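Side-chain contacts in aldose 1-epimerase (Escherichia coli, PDB 3NRE), which probably interconverts the alpha and beta anomers of aldose sugars: residues V52-R57 and D261-P266; R68-Q73 and E140-G145. One frame throughout, in Å; residues are numbered along the deposited sequence.

Contact 1: residues V52-R57 and D261-P266; sequences VPFANR and DDHHRP
His-263 turns its imidazole edge onto one face of the Phe-54 phenyl ring, a T-shaped (edge-to-face) stack with centroids 4.5 Å apart and planes at 67°. It joins two loops of the all-beta galactose mutarotase-like fold, one following strand 48-51 and the other leading from strand 250-256 to strand 272-274. CE1 of His-263 is the leading atom: it stands 3.5 Å above the Phe-54 plane, displaced toward the rim, and comes within 3.6 Å of Phe-54 CD2, while NE2 lies higher, over the CD2-CE2 bond. The CG of Phe-54 sits between backbone N and carbonyl carbon; this chi1 of 57° brings the ring toward the other loop, and chi2 near 90° turns its face to the imidazole. His-263 NE2 is hydrogen-bonded to Tyr-113 OH, and its ring makes a second edge-to-face pair with Phe-63; both probably restrict rotation of the imidazole. With an alanine in place of Phe-54, the CE1 edge of His-263 would probably lose the aromatic face it rests on, and a gap would open between the loops. Asp-261 OD2 is hydrogen-bonded to Ser-59 OG, just beyond Arg-57 in the first loop, whereas its OD1 only approaches Arg-57 O. The Arg-57 side chain leads away from the 261-266 loop, its NE forming a salt bridge with Asp-79 and its NH1 reaching a bound di(hydroxyethyl)ether molecule. Between 52-57 and 261-266 themselves the polar link runs through a water, alongside the direct Asp-261 to Ser-59 bond. This water donates to Ala-55 O at 2.9 Å and to Arg-57 O at 2.8 Å, and accepts a longer hydrogen bond from Asp-261 N at 3.2 Å.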
loop_
_atom_site.group_PDB
_atom_site.type_symbol
_atom_site.label_atom_id
_atom_site.label_comp_id
_atom_site.label_asym_id
_atom_site.label_seq_id
_atom_site.Cartn_x
_atom_site.Cartn_y
_atom_site.Cartn_z
ATOM N N VAL A 52 2.033 -2.878 -7.283
ATOM C CA VAL A 52 2.963 -3.679 -8.104
ATOM C C VAL A 52 2.796 -3.230 -9.552
ATOM O O VAL A 52 1.671 -3.081 -10.038
ATOM C CB VAL A 52 2.643 -5.194 -7.929
ATOM C CG1 VAL A 52 1.161 -5.543 -8.377
ATOM C CG2 VAL A 52 3.608 -6.012 -8.723
ATOM N N PRO A 53 3.904 -2.972 -10.283
ATOM C CA PRO A 53 5.290 -3.331 -9.987
ATOM C C PRO A 53 6.122 -2.224 -9.336
ATOM O O PRO A 53 7.349 -2.324 -9.263
ATOM C CB PRO A 53 5.828 -3.647 -11.382
ATOM C CG PRO A 53 5.147 -2.633 -12.249
ATOM C CD PRO A 53 3.728 -2.633 -11.696
ATOM N N PHE A 54 5.472 -1.176 -8.859
ATOM C CA PHE A 54 6.079 -0.209 -7.928
ATOM C C PHE A 54 4.988 0.620 -7.332
ATOM O O PHE A 54 3.815 0.497 -7.722
ATOM C CB PHE A 54 7.143 0.677 -8.597
ATOM C CG PHE A 54 6.647 1.445 -9.767
ATOM C CD1 PHE A 54 6.116 2.695 -9.612
ATOM C CD2 PHE A 54 6.813 0.961 -11.048
ATOM C CE1 PHE A 54 5.696 3.422 -10.712
ATOM C CE2 PHE A 54 6.393 1.682 -12.155
ATOM C CZ PHE A 54 5.826 2.918 -11.985
ATOM N N ALA A 55 5.326 1.409 -6.328
ATOM C CA ALA A 55 4.331 2.215 -5.640
ATOM C C ALA A 55 4.439 3.677 -6.056
ATOM O O ALA A 55 5.535 4.169 -6.414
ATOM C CB ALA A 55 4.533 2.128 -4.144
ATOM N N ASN A 56 3.317 4.384 -5.976
ATOM C CA ASN A 56 3.237 5.829 -6.114
ATOM C C ASN A 56 3.506 6.227 -7.585
ATOM O O ASN A 56 3.106 5.509 -8.501
ATOM C CB ASN A 56 4.102 6.582 -5.032
ATOM C CG ASN A 56 3.510 7.910 -4.629
ATOM O OD1 ASN A 56 3.609 8.874 -5.385
ATOM N ND2 ASN A 56 2.831 7.962 -3.495
ATOM N N ARG A 57 4.110 7.387 -7.801
ATOM C CA ARG A 57 4.243 7.991 -9.116
ATOM C C ARG A 57 5.719 8.158 -9.474
ATOM O O ARG A 57 6.546 8.280 -8.565
ATOM C CB ARG A 57 3.667 9.404 -9.036
ATOM C CG ARG A 57 2.184 9.472 -8.610
ATOM C CD ARG A 57 1.700 10.847 -8.338
ATOM N NE ARG A 57 0.262 10.826 -7.962
ATOM C CZ ARG A 57 -0.217 10.541 -6.757
ATOM N NH1 ARG A 57 0.604 10.288 -5.745
ATOM N NH2 ARG A 57 -1.548 10.519 -6.588
ATOM N N ASP A 261 9.915 8.171 -6.284
ATOM C CA ASP A 261 10.834 8.709 -7.291
ATOM C C ASP A 261 12.197 8.026 -7.226
ATOM O O ASP A 261 13.175 8.565 -7.699
ATOM C CB ASP A 261 10.991 10.246 -7.199
ATOM C CG ASP A 261 10.167 11.004 -8.240
ATOM O OD1 ASP A 261 9.370 10.353 -8.931
ATOM O OD2 ASP A 261 10.378 12.258 -8.375
ATOM N N ASP A 262 12.264 6.807 -6.653
ATOM C CA ASP A 262 13.524 6.073 -6.665
ATOM C C ASP A 262 13.939 5.762 -8.099
ATOM O O ASP A 262 15.110 5.562 -8.378
ATOM C CB ASP A 262 13.436 4.781 -5.859
ATOM C CG ASP A 262 13.980 4.910 -4.435
ATOM O OD1 ASP A 262 14.623 5.918 -4.069
ATOM O OD2 ASP A 262 13.819 3.907 -3.698
ATOM N N HIS A 263 12.990 5.756 -9.031
ATOM C CA HIS A 263 13.354 5.537 -10.439
ATOM C C HIS A 263 14.377 6.588 -10.955
ATOM O O HIS A 263 15.053 6.360 -11.950
ATOM C CB HIS A 263 12.129 5.606 -11.343
ATOM C CG HIS A 263 11.311 4.365 -11.359
ATOM N ND1 HIS A 263 10.412 4.052 -10.368
ATOM C CD2 HIS A 263 11.216 3.377 -12.282
ATOM C CE1 HIS A 263 9.801 2.927 -10.672
ATOM N NE2 HIS A 263 10.256 2.502 -11.833
ATOM N N HIS A 264 14.429 7.732 -10.271
ATOM C CA HIS A 264 15.338 8.832 -10.615
ATOM C C HIS A 264 16.652 8.867 -9.836
ATOM O O HIS A 264 17.520 9.692 -10.124
ATOM C CB HIS A 264 14.643 10.175 -10.410
ATOM C CG HIS A 264 13.443 10.359 -11.283
ATOM N ND1 HIS A 264 12.316 11.035 -10.864
ATOM C CD2 HIS A 264 13.189 9.932 -12.539
ATOM C CE1 HIS A 264 11.418 11.017 -11.837
ATOM N NE2 HIS A 264 11.923 10.352 -12.860
ATOM N N ARG A 265 16.812 7.981 -8.861
ATOM C CA ARG A 265 18.010 7.986 -7.994
ATOM C C ARG A 265 19.052 7.003 -8.541
ATOM O O ARG A 265 18.712 6.140 -9.353
ATOM C CB ARG A 265 17.623 7.585 -6.571
ATOM C CG ARG A 265 16.799 8.569 -5.889
ATOM C CD ARG A 265 16.690 8.412 -4.395
ATOM N NE ARG A 265 15.846 9.526 -3.951
ATOM C CZ ARG A 265 14.515 9.497 -3.894
ATOM N NH1 ARG A 265 13.853 8.404 -4.197
ATOM N NH2 ARG A 265 13.840 10.583 -3.536
ATOM N N PRO A 266 20.320 7.118 -8.096
ATOM C CA PRO A 266 21.289 6.161 -8.643
ATOM C C PRO A 266 20.955 4.687 -8.362
ATOM O O PRO A 266 20.494 4.323 -7.249
ATOM C CB PRO A 266 22.614 6.544 -7.963
ATOM C CG PRO A 266 22.434 7.991 -7.555
ATOM C CD PRO A 266 20.958 8.165 -7.268
HETATM O O HOH W 1 7.476 6.225 -6.955
#

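Contact 2: residues R68-Q73 and E140-G145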
loop_
_atom_site.group_PDB
_atom_site.type_symbol
_atom_site.label_atom_id
_atom_site.label_comp_id
_atom_site.label_asym_id
_atom_site.label_seq_id
_atom_site.Cartn_x
_atom_site.Cartn_y
_atom_site.Cartn_z
ATOM N N ARG A 68 18.469 3.413 -21.152
ATOM C CA ARG A 68 17.320 3.468 -22.064
ATOM C C ARG A 68 16.173 4.265 -21.430
ATOM O O ARG A 68 15.931 4.137 -20.221
ATOM C CB ARG A 68 16.871 2.066 -22.466
ATOM C CG ARG A 68 15.531 2.016 -23.202
ATOM C CD ARG A 68 15.343 0.677 -23.940
ATOM N NE ARG A 68 13.942 0.424 -24.274
ATOM C CZ ARG A 68 13.439 -0.771 -24.586
ATOM N NH1 ARG A 68 14.218 -1.850 -24.618
ATOM N NH2 ARG A 68 12.139 -0.896 -24.856
ATOM N N GLU A 69 15.514 5.097 -22.256
ATOM C CA GLU A 69 14.447 5.998 -21.794
ATOM C C GLU A 69 13.112 5.268 -21.904
ATOM O O GLU A 69 12.756 4.796 -22.969
ATOM C CB GLU A 69 14.438 7.307 -22.605
ATOM C CG GLU A 69 13.237 8.286 -22.359
ATOM C CD GLU A 69 13.399 9.243 -21.162
ATOM O OE1 GLU A 69 14.442 9.233 -20.459
ATOM O OE2 GLU A 69 12.448 10.023 -20.911
ATOM N N TYR A 70 12.389 5.159 -20.786
ATOM C CA TYR A 70 11.109 4.490 -20.751
ATOM C C TYR A 70 10.053 5.551 -20.444
ATOM O O TYR A 70 10.318 6.474 -19.654
ATOM C CB TYR A 70 11.087 3.434 -19.647
ATOM C CG TYR A 70 11.933 2.229 -19.951
ATOM C CD1 TYR A 70 11.445 1.219 -20.747
ATOM C CD2 TYR A 70 13.230 2.140 -19.472
ATOM C CE1 TYR A 70 12.226 0.115 -21.031
ATOM C CE2 TYR A 70 14.029 1.031 -19.757
ATOM C CZ TYR A 70 13.512 0.040 -20.529
ATOM O OH TYR A 70 14.276 -1.077 -20.817
ATOM N N GLN A 71 8.872 5.416 -21.047
ATOM C CA GLN A 71 7.789 6.397 -20.831
ATOM C C GLN A 71 6.502 5.703 -20.464
ATOM O O GLN A 71 6.151 4.675 -21.032
ATOM C CB GLN A 71 7.625 7.322 -22.025
ATOM C CG GLN A 71 8.977 7.990 -22.317
ATOM C CD GLN A 71 8.956 9.159 -23.300
ATOM O OE1 GLN A 71 8.029 9.300 -24.109
ATOM N NE2 GLN A 71 10.003 10.001 -23.234
ATOM N N LEU A 72 5.844 6.240 -19.447
ATOM C CA LEU A 72 4.625 5.681 -18.896
ATOM C C LEU A 72 3.449 6.543 -19.298
ATOM O O LEU A 72 3.611 7.754 -19.537
ATOM C CB LEU A 72 4.689 5.708 -17.355
ATOM C CG LEU A 72 5.766 4.875 -16.657
ATOM C CD1 LEU A 72 6.144 5.355 -15.230
ATOM C CD2 LEU A 72 5.373 3.371 -16.634
ATOM N N GLN A 73 2.265 5.963 -19.347
ATOM C CA GLN A 73 1.048 6.711 -19.699
ATOM C C GLN A 73 0.119 6.654 -18.518
ATOM O O GLN A 73 0.090 5.642 -17.823
ATOM C CB GLN A 73 0.308 6.077 -20.885
ATOM C CG GLN A 73 1.100 6.151 -22.156
ATOM C CD GLN A 73 0.338 5.573 -23.343
ATOM O OE1 GLN A 73 0.102 4.354 -23.427
ATOM N NE2 GLN A 73 -0.051 6.437 -24.261
ATOM N N GLU A 140 13.841 -7.261 -20.774
ATOM C CA GLU A 140 14.929 -6.506 -20.137
ATOM C C GLU A 140 14.794 -6.381 -18.619
ATOM O O GLU A 140 13.675 -6.324 -18.078
ATOM C CB GLU A 140 14.959 -5.071 -20.709
ATOM C CG GLU A 140 15.019 -4.977 -22.229
ATOM C CD GLU A 140 16.355 -5.452 -22.806
ATOM O OE1 GLU A 140 17.306 -5.732 -22.026
ATOM O OE2 GLU A 140 16.453 -5.541 -24.052
ATOM N N THR A 141 15.937 -6.278 -17.947
ATOM C CA THR A 141 15.975 -5.984 -16.511
ATOM C C THR A 141 15.348 -4.610 -16.205
ATOM O O THR A 141 15.682 -3.654 -16.892
ATOM C CB THR A 141 17.428 -5.929 -16.059
ATOM O OG1 THR A 141 18.027 -7.189 -16.325
ATOM C CG2 THR A 141 17.540 -5.587 -14.561
ATOM N N LEU A 142 14.435 -4.546 -15.210
ATOM C CA LEU A 142 13.799 -3.283 -14.743
ATOM C C LEU A 142 13.773 -3.244 -13.230
ATOM O O LEU A 142 13.947 -4.290 -12.586
ATOM C CB LEU A 142 12.391 -3.148 -15.292
ATOM C CG LEU A 142 12.248 -2.834 -16.786
ATOM C CD1 LEU A 142 10.805 -2.943 -17.261
ATOM C CD2 LEU A 142 12.771 -1.433 -17.102
ATOM N N PRO A 143 13.624 -2.052 -12.638
ATOM C CA PRO A 143 13.614 -1.936 -11.182
ATOM C C PRO A 143 12.195 -2.037 -10.608
ATOM O O PRO A 143 11.271 -1.349 -11.079
ATOM C CB PRO A 143 14.260 -0.553 -10.955
ATOM C CG PRO A 143 13.739 0.264 -12.072
ATOM C CD PRO A 143 13.760 -0.722 -13.269
ATOM N N PHE A 144 12.041 -2.932 -9.628
ATOM C CA PHE A 144 10.766 -3.310 -9.074
ATOM C C PHE A 144 10.615 -2.932 -7.613
ATOM O O PHE A 144 11.567 -2.860 -6.825
ATOM C CB PHE A 144 10.532 -4.825 -9.202
ATOM C CG PHE A 144 10.130 -5.305 -10.607
ATOM C CD1 PHE A 144 11.066 -5.409 -11.604
ATOM C CD2 PHE A 144 8.845 -5.770 -10.880
ATOM C CE1 PHE A 144 10.717 -5.848 -12.858
ATOM C CE2 PHE A 144 8.499 -6.243 -12.168
ATOM C CZ PHE A 144 9.441 -6.314 -13.122
ATOM N N GLY A 145 9.369 -2.751 -7.247
ATOM C CA GLY A 145 9.024 -2.612 -5.841
ATOM C C GLY A 145 7.615 -3.148 -5.587
ATOM O O GLY A 145 6.876 -3.417 -6.505
#
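Strand 68-71, half of a two-stranded antiparallel hairpin with strand 62-65, packs through its side chains against the start of the long strand 142-153, near the surface of the fold. The two backbones are not sheet neighbours here, since the CA atoms of Tyr-70 and Leu-142 are 10.2 Å apart. Between them lies a CH-pi contact: methyl CD2 of Leu-142 sits over one face of the Tyr-70 ring, 4.1 Å from its centroid and 23° off the ring normal. It is displaced toward the hydroxyl end, with CZ of Tyr-70 at 3.8 Å. The branch beyond CG of Leu-142 carries CD2 closer to the tyrosine than the initial direction of the side chain suggests. On the opposite face of the same ring lies CG of Arg-68, like the leucine methyl off centre, and the ring also meets that of Phe-63. Arg-68 runs extended from CG to NE, and the CE1 edge of Tyr-70 meets one face of its guanidinium, off centre. At the outer end, Glu-140 crosses both partners at about a right angle, its CB 4.1 Å from Tyr-70 OH and its CG near Arg-68 NH1. The bend at chi2 of Glu-140 (-69°) leaves OE2 4.4 Å from that NH1, beyond salt-bridge distance, with the guanidinium and carboxylate planes 75° apart. Dispersion and CH-pi packing therefore carry the contact, and the opposite charges at its solvent-facing end probably add only a modest, solvent-screened attraction.

Overall arrangement
From the N terminus, the chain leaves strand 48-51, runs through 52-57 and then makes the hairpin of strands 62-65 and 68-71. Contact 2 closes the shorter loop, when the chain comes back at 140-145 to enter strand 142-153; contact 1 closes much later, at 261-266, so its loop encloses that of contact 2 without crossing it. Their centres lie 9 Å apart, and the two are joined directly: Pro-53 O is 2.9 Å from Gly-145 N, a probable hydrogen bond, while Pro-53 packs on Phe-144 and His-263 on Pro-143. Contact 1 joins the loops 52-57 and 261-266, contact 2 the hairpin to the start of strand 142-153, and the packing between them unites all four.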